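Side-chain contacts in enolase (PDB 3UGV), which probably works as a magnesium-dependent enzyme of the enolase superfamily, in which a proton is taken from the carbon beside a substrate carboxylate: residues 38-43 against 352-357; 102-107 against 137-142; 124-129 against 278-283; 169-174 against 202-207. All blocks are in the same frame, centred on the assembly; numbering follows the deposited sequence.

Contact 1: 38-43 against 352-357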
loop_
_atom_site.group_PDB
_atom_site.type_symbol
_atom_site.label_atom_id
_atom_site.label_comp_id
_atom_site.label_asym_id
_atom_site.label_seq_id
_atom_site.Cartn_x
_atom_site.Cartn_y
_atom_site.Cartn_z
ATOM N N VAL F 38 -39.246 -10.958 -28.753
ATOM C CA VAL F 38 -39.896 -9.985 -29.614
ATOM C C VAL F 38 -38.909 -8.898 -30.007
ATOM O O VAL F 38 -37.808 -8.830 -29.470
ATOM C CB VAL F 38 -41.165 -9.375 -28.981
ATOM C CG1 VAL F 38 -41.940 -10.444 -28.236
ATOM C CG2 VAL F 38 -40.814 -8.248 -28.063
ATOM N N LEU F 39 -39.303 -8.068 -30.966
ATOM C CA LEU F 39 -38.433 -7.034 -31.490
ATOM C C LEU F 39 -39.284 -5.817 -31.769
ATOM O O LEU F 39 -40.176 -5.861 -32.615
ATOM C CB LEU F 39 -37.737 -7.503 -32.775
ATOM C CG LEU F 39 -36.530 -6.673 -33.234
ATOM C CD1 LEU F 39 -35.319 -6.945 -32.347
ATOM C CD2 LEU F 39 -36.173 -6.929 -34.695
ATOM N N LEU F 40 -39.024 -4.734 -31.046
ATOM C CA LEU F 40 -39.824 -3.529 -31.191
ATOM C C LEU F 40 -39.068 -2.492 -31.995
ATOM O O LEU F 40 -37.838 -2.492 -32.023
ATOM C CB LEU F 40 -40.201 -2.950 -29.828
ATOM C CG LEU F 40 -40.899 -3.868 -28.824
ATOM C CD1 LEU F 40 -41.255 -3.079 -27.573
ATOM C CD2 LEU F 40 -42.142 -4.524 -29.426
ATOM N N LYS F 41 -39.814 -1.618 -32.663
ATOM C CA LYS F 41 -39.227 -0.492 -33.365
ATOM C C LYS F 41 -39.212 0.697 -32.408
ATOM O O LYS F 41 -40.275 1.164 -31.986
ATOM C CB LYS F 41 -40.042 -0.161 -34.616
ATOM C CG LYS F 41 -39.191 0.247 -35.805
ATOM C CD LYS F 41 -38.288 -0.902 -36.230
ATOM C CE LYS F 41 -37.452 -0.536 -37.448
ATOM N NZ LYS F 41 -36.736 -1.722 -38.009
ATOM N N LEU F 42 -38.014 1.164 -32.051
ATOM C CA LEU F 42 -37.865 2.277 -31.103
ATOM C C LEU F 42 -38.457 3.593 -31.619
ATOM O O LEU F 42 -38.367 3.903 -32.809
ATOM C CB LEU F 42 -36.391 2.495 -30.741
ATOM C CG LEU F 42 -35.643 1.395 -29.986
ATOM C CD1 LEU F 42 -34.137 1.697 -29.996
ATOM C CD2 LEU F 42 -36.178 1.258 -28.568
ATOM N N GLN F 43 -39.052 4.364 -30.714
ATOM C CA GLN F 43 -39.583 5.681 -31.048
ATOM C C GLN F 43 -38.459 6.605 -31.504
ATOM O O GLN F 43 -38.556 7.262 -32.545
ATOM C CB GLN F 43 -40.319 6.294 -29.851
ATOM C CG GLN F 43 -40.694 7.758 -30.061
ATOM C CD GLN F 43 -41.631 8.304 -28.989
ATOM O OE1 GLN F 43 -41.997 7.602 -28.047
ATOM N NE2 GLN F 43 -42.024 9.571 -29.137
ATOM N N ALA F 352 -39.552 -0.362 -23.568
ATOM C CA ALA F 352 -40.332 -1.589 -23.363
ATOM C C ALA F 352 -41.829 -1.374 -23.069
ATOM O O ALA F 352 -42.575 -2.340 -22.933
ATOM C CB ALA F 352 -39.693 -2.473 -22.287
ATOM N N ASP F 353 -42.268 -0.119 -22.996
ATOM C CA ASP F 353 -43.684 0.199 -22.734
ATOM C C ASP F 353 -44.699 -0.485 -23.663
ATOM O O ASP F 353 -45.805 -0.832 -23.235
ATOM C CB ASP F 353 -43.914 1.719 -22.782
ATOM C CG ASP F 353 -43.587 2.403 -21.466
ATOM O OD1 ASP F 353 -42.976 1.752 -20.589
ATOM O OD2 ASP F 353 -43.942 3.594 -21.312
ATOM N N PRO F 354 -44.349 -0.650 -24.948
ATOM C CA PRO F 354 -45.350 -1.218 -25.858
ATOM C C PRO F 354 -45.849 -2.609 -25.461
ATOM O O PRO F 354 -47.005 -2.914 -25.736
ATOM C CB PRO F 354 -44.617 -1.261 -27.198
ATOM C CG PRO F 354 -43.656 -0.114 -27.118
ATOM C CD PRO F 354 -43.202 -0.079 -25.677
ATOM N N ILE F 355 -45.021 -3.423 -24.814
ATOM C CA ILE F 355 -45.446 -4.774 -24.436
ATOM C C ILE F 355 -46.099 -4.843 -23.052
ATOM O O ILE F 355 -46.459 -5.915 -22.585
ATOM C CB ILE F 355 -44.296 -5.799 -24.537
ATOM C CG1 ILE F 355 -43.069 -5.314 -23.778
ATOM C CG2 ILE F 355 -43.936 -6.050 -25.989
ATOM C CD1 ILE F 355 -43.128 -5.583 -22.308
ATOM N N LEU F 356 -46.244 -3.695 -22.398
ATOM C CA LEU F 356 -46.953 -3.641 -21.127
ATOM C C LEU F 356 -48.335 -3.036 -21.330
ATOM O O LEU F 356 -48.516 -2.124 -22.145
ATOM C CB LEU F 356 -46.195 -2.797 -20.093
ATOM C CG LEU F 356 -44.742 -3.096 -19.743
ATOM C CD1 LEU F 356 -44.261 -2.104 -18.685
ATOM C CD2 LEU F 356 -44.608 -4.529 -19.252
ATOM N N GLN F 357 -49.304 -3.544 -20.576
ATOM C CA GLN F 357 -50.640 -2.969 -20.558
ATOM C C GLN F 357 -50.617 -1.631 -19.843
ATOM O O GLN F 357 -51.203 -0.653 -20.309
ATOM C CB GLN F 357 -51.614 -3.923 -19.867
ATOM C CG GLN F 357 -51.943 -5.145 -20.707
ATOM C CD GLN F 357 -53.049 -5.986 -20.116
ATOM O OE1 GLN F 357 -53.824 -5.522 -19.279
ATOM N NE2 GLN F 357 -53.122 -7.241 -20.540
#

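Contact 2: 102-107 against 137-142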
loop_
_atom_site.group_PDB
_atom_site.type_symbol
_atom_site.label_atom_id
_atom_site.label_comp_id
_atom_site.label_asym_id
_atom_site.label_seq_id
_atom_site.Cartn_x
_atom_site.Cartn_y
_atom_site.Cartn_z
ATOM N N LEU F 102 -40.192 -23.240 -5.850
ATOM C CA LEU F 102 -40.054 -21.932 -6.465
ATOM C C LEU F 102 -39.416 -21.006 -5.433
ATOM O O LEU F 102 -40.099 -20.190 -4.812
ATOM C CB LEU F 102 -41.425 -21.408 -6.890
ATOM C CG LEU F 102 -41.553 -20.338 -7.977
ATOM C CD1 LEU F 102 -41.263 -18.970 -7.422
ATOM C CD2 LEU F 102 -40.670 -20.660 -9.176
ATOM N N ALA F 103 -38.104 -21.157 -5.247
ATOM C CA ALA F 103 -37.352 -20.402 -4.249
ATOM C C ALA F 103 -36.175 -19.684 -4.900
ATOM O O ALA F 103 -35.192 -20.325 -5.268
ATOM C CB ALA F 103 -36.858 -21.332 -3.158
ATOM N N PRO F 104 -36.273 -18.345 -5.031
ATOM C CA PRO F 104 -35.321 -17.523 -5.791
ATOM C C PRO F 104 -33.881 -17.862 -5.462
ATOM O O PRO F 104 -33.103 -18.181 -6.354
ATOM C CB PRO F 104 -35.636 -16.102 -5.320
ATOM C CG PRO F 104 -37.063 -16.137 -4.996
ATOM C CD PRO F 104 -37.347 -17.525 -4.444
ATOM N N ALA F 105 -33.544 -17.802 -4.182
ATOM C CA ALA F 105 -32.169 -17.978 -3.748
ATOM C C ALA F 105 -31.605 -19.361 -4.064
ATOM O O ALA F 105 -30.450 -19.485 -4.471
ATOM C CB ALA F 105 -32.049 -17.673 -2.276
ATOM N N GLU F 106 -32.412 -20.400 -3.882
ATOM C CA GLU F 106 -31.952 -21.745 -4.194
ATOM C C GLU F 106 -31.761 -21.881 -5.695
ATOM O O GLU F 106 -30.815 -22.508 -6.162
ATOM C CB GLU F 106 -32.927 -22.798 -3.659
ATOM C CG GLU F 106 -33.063 -22.742 -2.139
ATOM C CD GLU F 106 -33.833 -23.910 -1.542
ATOM O OE1 GLU F 106 -34.298 -24.792 -2.302
ATOM O OE2 GLU F 106 -33.969 -23.936 -0.297
ATOM N N ILE F 107 -32.660 -21.259 -6.445
ATOM C CA ILE F 107 -32.634 -21.334 -7.893
ATOM C C ILE F 107 -31.467 -20.547 -8.495
ATOM O O ILE F 107 -30.846 -20.991 -9.454
ATOM C CB ILE F 107 -33.954 -20.833 -8.476
ATOM C CG1 ILE F 107 -35.080 -21.810 -8.131
ATOM C CG2 ILE F 107 -33.833 -20.635 -9.967
ATOM C CD1 ILE F 107 -36.433 -21.448 -8.743
ATOM N N ASP F 137 -40.936 -12.369 -8.944
ATOM C CA ASP F 137 -42.259 -11.827 -9.212
ATOM C C ASP F 137 -43.302 -12.845 -8.800
ATOM O O ASP F 137 -44.302 -12.494 -8.180
ATOM C CB ASP F 137 -42.447 -11.445 -10.685
ATOM C CG ASP F 137 -43.871 -10.988 -10.989
ATOM O OD1 ASP F 137 -44.285 -9.918 -10.482
ATOM O OD2 ASP F 137 -44.577 -11.701 -11.731
ATOM N N ALA F 138 -43.067 -14.108 -9.143
ATOM C CA ALA F 138 -43.986 -15.181 -8.745
ATOM C C ALA F 138 -44.124 -15.302 -7.217
ATOM O O ALA F 138 -45.230 -15.393 -6.697
ATOM C CB ALA F 138 -43.571 -16.518 -9.374
ATOM N N LEU F 139 -42.999 -15.282 -6.504
ATOM C CA LEU F 139 -43.010 -15.367 -5.047
ATOM C C LEU F 139 -43.787 -14.209 -4.441
ATOM O O LEU F 139 -44.543 -14.386 -3.501
ATOM C CB LEU F 139 -41.576 -15.398 -4.500
ATOM C CG LEU F 139 -41.381 -15.562 -2.994
ATOM C CD1 LEU F 139 -41.816 -16.947 -2.509
ATOM C CD2 LEU F 139 -39.921 -15.322 -2.651
ATOM N N ALA F 140 -43.594 -13.015 -4.983
ATOM C CA ALA F 140 -44.333 -11.841 -4.529
ATOM C C ALA F 140 -45.841 -12.018 -4.716
ATOM O O ALA F 140 -46.622 -11.741 -3.810
ATOM C CB ALA F 140 -43.855 -10.619 -5.272
ATOM N N ARG F 141 -46.247 -12.477 -5.899
ATOM C CA ARG F 141 -47.660 -12.722 -6.178
ATOM C C ARG F 141 -48.220 -13.770 -5.217
ATOM O O ARG F 141 -49.314 -13.612 -4.676
ATOM C CB ARG F 141 -47.869 -13.155 -7.638
ATOM C CG ARG F 141 -47.540 -12.064 -8.650
ATOM C CD ARG F 141 -47.696 -12.526 -10.104
ATOM N NE ARG F 141 -47.418 -11.433 -11.038
ATOM C CZ ARG F 141 -48.308 -10.508 -11.394
ATOM N NH1 ARG F 141 -49.538 -10.545 -10.896
ATOM N NH2 ARG F 141 -47.974 -9.543 -12.244
ATOM N N ALA F 142 -47.455 -14.830 -4.998
ATOM C CA ALA F 142 -47.835 -15.859 -4.045
ATOM C C ALA F 142 -48.044 -15.307 -2.629
ATOM O O ALA F 142 -48.780 -15.888 -1.845
ATOM C CB ALA F 142 -46.798 -16.993 -4.043
#

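Contact 3: 124-129 against 278-283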
loop_
_atom_site.group_PDB
_atom_site.type_symbol
_atom_site.label_atom_id
_atom_site.label_comp_id
_atom_site.label_asym_id
_atom_site.label_seq_id
_atom_site.Cartn_x
_atom_site.Cartn_y
_atom_site.Cartn_z
ATOM N N SER F 124 -24.252 -16.731 -19.469
ATOM C CA SER F 124 -24.715 -17.584 -18.362
ATOM C C SER F 124 -25.494 -16.766 -17.327
ATOM O O SER F 124 -26.613 -17.109 -16.954
ATOM C CB SER F 124 -23.536 -18.269 -17.652
ATOM O OG SER F 124 -22.650 -18.905 -18.550
ATOM N N MET F 125 -24.861 -15.693 -16.864
ATOM C CA MET F 125 -25.428 -14.785 -15.889
ATOM C C MET F 125 -26.770 -14.230 -16.389
ATOM O O MET F 125 -27.735 -14.130 -15.630
ATOM C CB MET F 125 -24.425 -13.645 -15.619
ATOM C CG MET F 125 -24.886 -12.585 -14.612
ATOM S SD MET F 125 -25.424 -13.338 -13.066
ATOM C CE MET F 125 -24.312 -12.536 -11.917
ATOM N N ILE F 126 -26.822 -13.890 -17.675
ATOM C CA ILE F 126 -28.010 -13.284 -18.268
ATOM C C ILE F 126 -29.243 -14.201 -18.271
ATOM O O ILE F 126 -30.363 -13.745 -18.012
ATOM C CB ILE F 126 -27.718 -12.751 -19.680
ATOM C CG1 ILE F 126 -26.659 -11.648 -19.595
ATOM C CG2 ILE F 126 -28.983 -12.207 -20.315
ATOM C CD1 ILE F 126 -26.375 -10.965 -20.895
ATOM N N ALA F 127 -29.046 -15.486 -18.551
ATOM C CA ALA F 127 -30.165 -16.414 -18.531
ATOM C C ALA F 127 -30.653 -16.577 -17.101
ATOM O O ALA F 127 -31.858 -16.513 -16.839
ATOM C CB ALA F 127 -29.776 -17.740 -19.107
ATOM N N ALA F 128 -29.715 -16.763 -16.176
ATOM C CA ALA F 128 -30.058 -16.884 -14.758
ATOM C C ALA F 128 -30.754 -15.642 -14.196
ATOM O O ALA F 128 -31.646 -15.772 -13.374
ATOM C CB ALA F 128 -28.828 -17.216 -13.926
ATOM N N SER F 129 -30.335 -14.451 -14.626
ATOM C CA SER F 129 -30.916 -13.201 -14.122
ATOM C C SER F 129 -32.379 -13.063 -14.538
ATOM O O SER F 129 -33.218 -12.607 -13.764
ATOM C CB SER F 129 -30.114 -11.989 -14.607
ATOM O OG SER F 129 -28.828 -11.941 -14.016
ATOM N N ASN F 278 -22.052 -2.908 -16.510
ATOM C CA ASN F 278 -21.414 -4.130 -17.013
ATOM C C ASN F 278 -20.806 -5.028 -15.936
ATOM O O ASN F 278 -20.057 -5.952 -16.257
ATOM C CB ASN F 278 -20.345 -3.791 -18.040
ATOM C CG ASN F 278 -20.930 -3.473 -19.408
ATOM O OD1 ASN F 278 -21.356 -4.370 -20.144
ATOM N ND2 ASN F 278 -20.947 -2.193 -19.756
ATOM N N PHE F 279 -21.108 -4.737 -14.669
ATOM C CA PHE F 279 -20.725 -5.603 -13.556
ATOM C C PHE F 279 -21.466 -6.939 -13.649
ATOM O O PHE F 279 -22.695 -6.982 -13.551
ATOM C CB PHE F 279 -21.127 -4.974 -12.221
ATOM C CG PHE F 279 -20.276 -3.816 -11.797
ATOM C CD1 PHE F 279 -19.042 -3.582 -12.380
ATOM C CD2 PHE F 279 -20.713 -2.967 -10.789
ATOM C CE1 PHE F 279 -18.268 -2.532 -11.972
ATOM C CE2 PHE F 279 -19.947 -1.904 -10.386
ATOM C CZ PHE F 279 -18.714 -1.690 -10.971
ATOM N N TYR F 280 -20.734 -8.031 -13.812
ATOM C CA TYR F 280 -21.362 -9.351 -13.756
ATOM C C TYR F 280 -21.289 -9.933 -12.343
ATOM O O TYR F 280 -20.378 -10.691 -12.021
ATOM C CB TYR F 280 -20.734 -10.292 -14.791
ATOM C CG TYR F 280 -21.207 -9.988 -16.193
ATOM C CD1 TYR F 280 -22.394 -10.534 -16.672
ATOM C CD2 TYR F 280 -20.485 -9.126 -17.027
ATOM C CE1 TYR F 280 -22.849 -10.245 -17.945
ATOM C CE2 TYR F 280 -20.936 -8.819 -18.298
ATOM C CZ TYR F 280 -22.121 -9.387 -18.755
ATOM O OH TYR F 280 -22.588 -9.098 -20.019
ATOM N N GLY F 281 -22.241 -9.547 -11.496
ATOM C CA GLY F 281 -22.295 -10.035 -10.126
ATOM C C GLY F 281 -21.691 -9.090 -9.091
ATOM O O GLY F 281 -20.896 -8.207 -9.420
ATOM N N PRO F 282 -22.068 -9.273 -7.819
ATOM C CA PRO F 282 -21.624 -8.386 -6.737
ATOM C C PRO F 282 -20.136 -8.501 -6.436
ATOM O O PRO F 282 -19.509 -7.536 -5.992
ATOM C CB PRO F 282 -22.441 -8.866 -5.515
ATOM C CG PRO F 282 -23.577 -9.695 -6.082
ATOM C CD PRO F 282 -23.069 -10.267 -7.378
ATOM N N ARG F 283 -19.565 -9.674 -6.643
ATOM C CA ARG F 283 -18.134 -9.804 -6.420
ATOM C C ARG F 283 -17.393 -8.873 -7.390
ATOM O O ARG F 283 -16.384 -8.259 -7.035
ATOM C CB ARG F 283 -17.659 -11.259 -6.526
ATOM C CG ARG F 283 -16.129 -11.414 -6.603
ATOM C CD ARG F 283 -15.717 -12.830 -6.299
ATOM N NE ARG F 283 -16.038 -13.170 -4.915
ATOM C CZ ARG F 283 -16.340 -14.392 -4.486
ATOM N NH1 ARG F 283 -16.367 -15.406 -5.335
ATOM N NH2 ARG F 283 -16.624 -14.599 -3.211
#

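Contact 4: 169-174 against 202-207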
loop_
_atom_site.group_PDB
_atom_site.type_symbol
_atom_site.label_atom_id
_atom_site.label_comp_id
_atom_site.label_asym_id
_atom_site.label_seq_id
_atom_site.Cartn_x
_atom_site.Cartn_y
_atom_site.Cartn_z
ATOM N N LYS F 169 -26.900 13.266 -32.345
ATOM C CA LYS F 169 -27.385 14.159 -33.395
ATOM C C LYS F 169 -26.804 15.559 -33.214
ATOM O O LYS F 169 -25.915 15.767 -32.387
ATOM C CB LYS F 169 -28.912 14.197 -33.383
ATOM C CG LYS F 169 -29.542 12.811 -33.583
ATOM C CD LYS F 169 -31.056 12.876 -33.620
ATOM C CE LYS F 169 -31.616 13.389 -32.300
ATOM N NZ LYS F 169 -33.101 13.557 -32.349
ATOM N N SER F 170 -27.289 16.520 -33.988
ATOM C CA SER F 170 -26.746 17.877 -33.939
ATOM C C SER F 170 -27.185 18.578 -32.660
ATOM O O SER F 170 -28.222 18.229 -32.082
ATOM C CB SER F 170 -27.250 18.687 -35.132
ATOM O OG SER F 170 -28.639 18.963 -34.985
ATOM N N PRO F 171 -26.412 19.586 -32.224
ATOM C CA PRO F 171 -26.771 20.359 -31.028
ATOM C C PRO F 171 -28.229 20.823 -31.026
ATOM O O PRO F 171 -28.947 20.557 -30.058
ATOM C CB PRO F 171 -25.829 21.565 -31.097
ATOM C CG PRO F 171 -24.607 21.030 -31.806
ATOM C CD PRO F 171 -25.104 19.988 -32.780
ATOM N N ALA F 172 -28.660 21.510 -32.085
ATOM C CA ALA F 172 -30.005 22.083 -32.106
ATOM C C ALA F 172 -31.073 20.996 -32.024
ATOM O O ALA F 172 -32.089 21.171 -31.373
ATOM C CB ALA F 172 -30.211 22.959 -33.340
ATOM N N GLU F 173 -30.833 19.872 -32.685
ATOM C CA GLU F 173 -31.762 18.752 -32.636
ATOM C C GLU F 173 -31.803 18.134 -31.249
ATOM O O GLU F 173 -32.848 17.684 -30.798
ATOM C CB GLU F 173 -31.341 17.666 -33.614
ATOM C CG GLU F 173 -31.765 17.868 -35.042
ATOM C CD GLU F 173 -31.460 16.644 -35.873
ATOM O OE1 GLU F 173 -30.263 16.396 -36.140
ATOM O OE2 GLU F 173 -32.411 15.915 -36.231
ATOM N N VAL F 174 -30.658 18.092 -30.579
ATOM C CA VAL F 174 -30.595 17.458 -29.268
ATOM C C VAL F 174 -31.258 18.359 -28.227
ATOM O O VAL F 174 -31.960 17.883 -27.331
ATOM C CB VAL F 174 -29.146 17.076 -28.885
ATOM C CG1 VAL F 174 -29.055 16.708 -27.411
ATOM C CG2 VAL F 174 -28.673 15.920 -29.758
ATOM N N PRO F 202 -14.969 16.783 -30.318
ATOM C CA PRO F 202 -15.278 17.022 -28.899
ATOM C C PRO F 202 -15.950 18.377 -28.665
ATOM O O PRO F 202 -16.787 18.517 -27.773
ATOM C CB PRO F 202 -13.903 17.060 -28.248
ATOM C CG PRO F 202 -13.013 16.357 -29.181
ATOM C CD PRO F 202 -13.533 16.572 -30.544
ATOM N N ALA F 203 -15.576 19.374 -29.460
ATOM C CA ALA F 203 -16.125 20.707 -29.293
ATOM C C ALA F 203 -17.624 20.647 -29.497
ATOM O O ALA F 203 -18.358 21.416 -28.900
ATOM C CB ALA F 203 -15.492 21.692 -30.286
ATOM N N VAL F 204 -18.078 19.729 -30.346
ATOM C CA VAL F 204 -19.498 19.642 -30.641
ATOM C C VAL F 204 -20.261 18.954 -29.502
ATOM O O VAL F 204 -21.431 19.245 -29.266
ATOM C CB VAL F 204 -19.757 18.976 -32.007
ATOM C CG1 VAL F 204 -21.230 19.004 -32.339
ATOM C CG2 VAL F 204 -18.976 19.699 -33.097
ATOM N N ASP F 205 -19.600 18.051 -28.787
ATOM C CA ASP F 205 -20.202 17.448 -27.591
ATOM C C ASP F 205 -20.531 18.542 -26.581
ATOM O O ASP F 205 -21.614 18.585 -26.008
ATOM C CB ASP F 205 -19.232 16.460 -26.927
ATOM C CG ASP F 205 -19.263 15.083 -27.552
ATOM O OD1 ASP F 205 -20.293 14.701 -28.138
ATOM O OD2 ASP F 205 -18.246 14.370 -27.436
ATOM N N ILE F 206 -19.567 19.423 -26.364
ATOM C CA ILE F 206 -19.693 20.483 -25.381
ATOM C C ILE F 206 -20.763 21.467 -25.843
ATOM O O ILE F 206 -21.581 21.946 -25.063
ATOM C CB ILE F 206 -18.334 21.194 -25.208
ATOM C CG1 ILE F 206 -17.377 20.288 -24.424
ATOM C CG2 ILE F 206 -18.504 22.558 -24.540
ATOM C CD1 ILE F 206 -15.964 20.782 -24.400
ATOM N N GLU F 207 -20.739 21.757 -27.135
ATOM C CA GLU F 207 -21.728 22.609 -27.769
ATOM C C GLU F 207 -23.124 22.056 -27.499
ATOM O O GLU F 207 -24.049 22.805 -27.173
ATOM C CB GLU F 207 -21.450 22.634 -29.266
ATOM C CG GLU F 207 -22.102 23.741 -30.038
ATOM C CD GLU F 207 -21.815 23.612 -31.527
ATOM O OE1 GLU F 207 -20.634 23.382 -31.891
ATOM O OE2 GLU F 207 -22.773 23.716 -32.327
#

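Contact 1: 38-43 against 352-357
L40 fills the space in front of P354 and I355: its CD1 takes the proline ring, and both of its methyls come near the branch methyl of I355. CD1 rests against one side of the proline, with P354 CB at 3.8 Å from L40 CD1 and the other ring carbons CG and CD almost as near. Toward I355 the leucine side chain runs at about a right angle, and L40 CD2 lies 4.2 Å from I355 CG2, with CD1 hardly farther off. The same I355 CG2 is also approached by V38, whose CG2 stands 4.3 Å from it, a looser touch. The isoleucine can serve both because of its first torsion. With chi1 at 52°, CG1 takes the place between the backbone N and the carbonyl carbon, which leaves CG2 beside the backbone N and turned to the strand.

One layer out, the backbone sets this up. V38 and L40 are alternate residues of a strand, so both side chains come off the same face, while a short 3-10 turn presents P354 and I355 side by side. That turn is closed by L356 N bonding to D353 O at 3.0 Å. L58 of strand 52-65 packs on both L40 and I355, and V383, V384 and N387 of helix 381-387 cover the cluster. The contact is apolar and largely buried. It lays the edge strand of the three-stranded antiparallel sheet against the loop after strand 346-348, probably part of the interface between the N-terminal capping domain and the C-terminal part of the chain in the enolase superfamily.

Contact 2: 102-107 against 137-142
P104 and L139 meet at about a right angle, the leucine bringing a single methyl to the proline ring. L139 CD2 is shared between two ring atoms, 3.8 Å from P104 CG and practically as close to P104 CD. What carries the methyl there is a first torsion of -177°, which places L139 CG opposite the backbone N and directs the branch outward from its helix. L102 works from beside this pair and reaches past it to the helix backbone. Its CD1 is 3.9 Å from A138 CB and passes 4.2 Å from L139 N, a methyl lying along the backbone where the small alanine lets it come close.

The two segments belong to helices 104-114 and 123-142 of the N-terminal domain, the capping domain of the enolase superfamily, where helices pack beside an antiparallel sheet. A103 is the N-cap of the first helix and P104 opens its first turn, so the joint is made where the chain enters that helix. V135, one turn earlier on helix 123-142, touches both L102 and P104. From the second subunit, T149 packs on L139 and T154 on A103.

On another side of helix 123-142, R141 reaches back one turn to D137 in a salt bridge. R141 NE donates to D137 OD2 at 2.9 Å; the acceptor lies in the guanidinium plane, and the oxygen is met on its syn side but 27° out of the carboxylate plane. D137 OD2 also accepts from R72 N, and D137 OD1 takes L375 N.

Contact 3: 124-129 against 278-283
M125 and Y280 lie alongside each other with their side chains running antiparallel, and the methionine chain is folded to follow the tyrosine's outline. Its first torsion is fully extended, which pushes the chain off the helix toward the ring. There M125 CG comes to 3.8 Å from Y280 CD1, at the ring edge and in its plane, with M125 CB scarcely farther. The chain then bends at chi2 (53°) and again at chi3 (122°), the latter well removed from a staggered value. These two bends bring the terminal methyl round onto the backbone beyond the tyrosine, where M125 CE rests 3.7 Å from G281 N and equally near G281 CA. G281, the N-cap of helix 282-290, has a positive phi (98°) that suits glycine and leaves the methyl a bare stretch of chain to lie on.

I126 approaches farther along the same ring edge. Its CD1 is 4.3 Å from Y280 OH, and its CG1 lies 4.4 Å from Y280 CE1, both lighter touches than those of M125. Around the pair, Y108 and R112 of helix 104-114 pack on M125, and V118 and G119 of the third subunit lie against I126 and Y280.

Every touch between these segments is a van der Waals one, between a helix of the capping domain and the barrel loop following E277, a magnesium ligand. The tyrosine's polar groups look to other partners, OH weakly to R303 and its backbone N to E284, so the join depends on fit of shape rather than on polar bonds.

Contact 4: 169-174 against 202-207
P171 overlaps the carboxylate end of E207, with its ring carbon CG only 3.3 Å from E207 OE2. This is a surface join between the N-terminal parts of helices 171-183 and 202-216, neighbours in the outer helical layer of the modified beta/alpha barrel of the enolase superfamily. The proline ring and the glutamate chain cross obliquely. E207 leaves its helix with chi1 at -163° and stays extended to the carboxylate, so that OE2 ends beside P171 CG. It is a close C-H to oxygen approach, probably contributing little beyond van der Waals contact. V204 comes to the same CG-CD end of the ring, at about a right angle and from one side of the ring plane, V204 CG1 standing 4.0 Å from P171 CG and about as far from P171 CD.

T208 of the same helix also touches P171, while D205 forms a salt bridge with R199. P171 follows the N-cap of its own helix, S170. S170 OG accepts a weak bond from E173 N and, at 3.2 Å, donates to E173 OE1 through that oxygen's anti lone pair.

In the fold
From the N terminus the chain first lays down strand 30-47, whose residues 38-43 wait more than 300 residues for 352-357, so contact 1 closes a loop that holds the other three. Inside it, contact 2 ties two capping-domain helices across 29 mostly helical residues. Contact 3 opens on helix 123-142 before contact 2 has closed on that same helix, so the two cross, about 18 Å apart between centres. Contact 3 then runs on to the barrel, and contact 4, between two barrel helices, is nested within its loop. Contact 3 joins capping domain to barrel, and contact 1 joins the capping-domain sheet to the C-terminal chain after strand 346-348, whereas contacts 2 and 4 each stay within one domain, about 46 Å apart between centres.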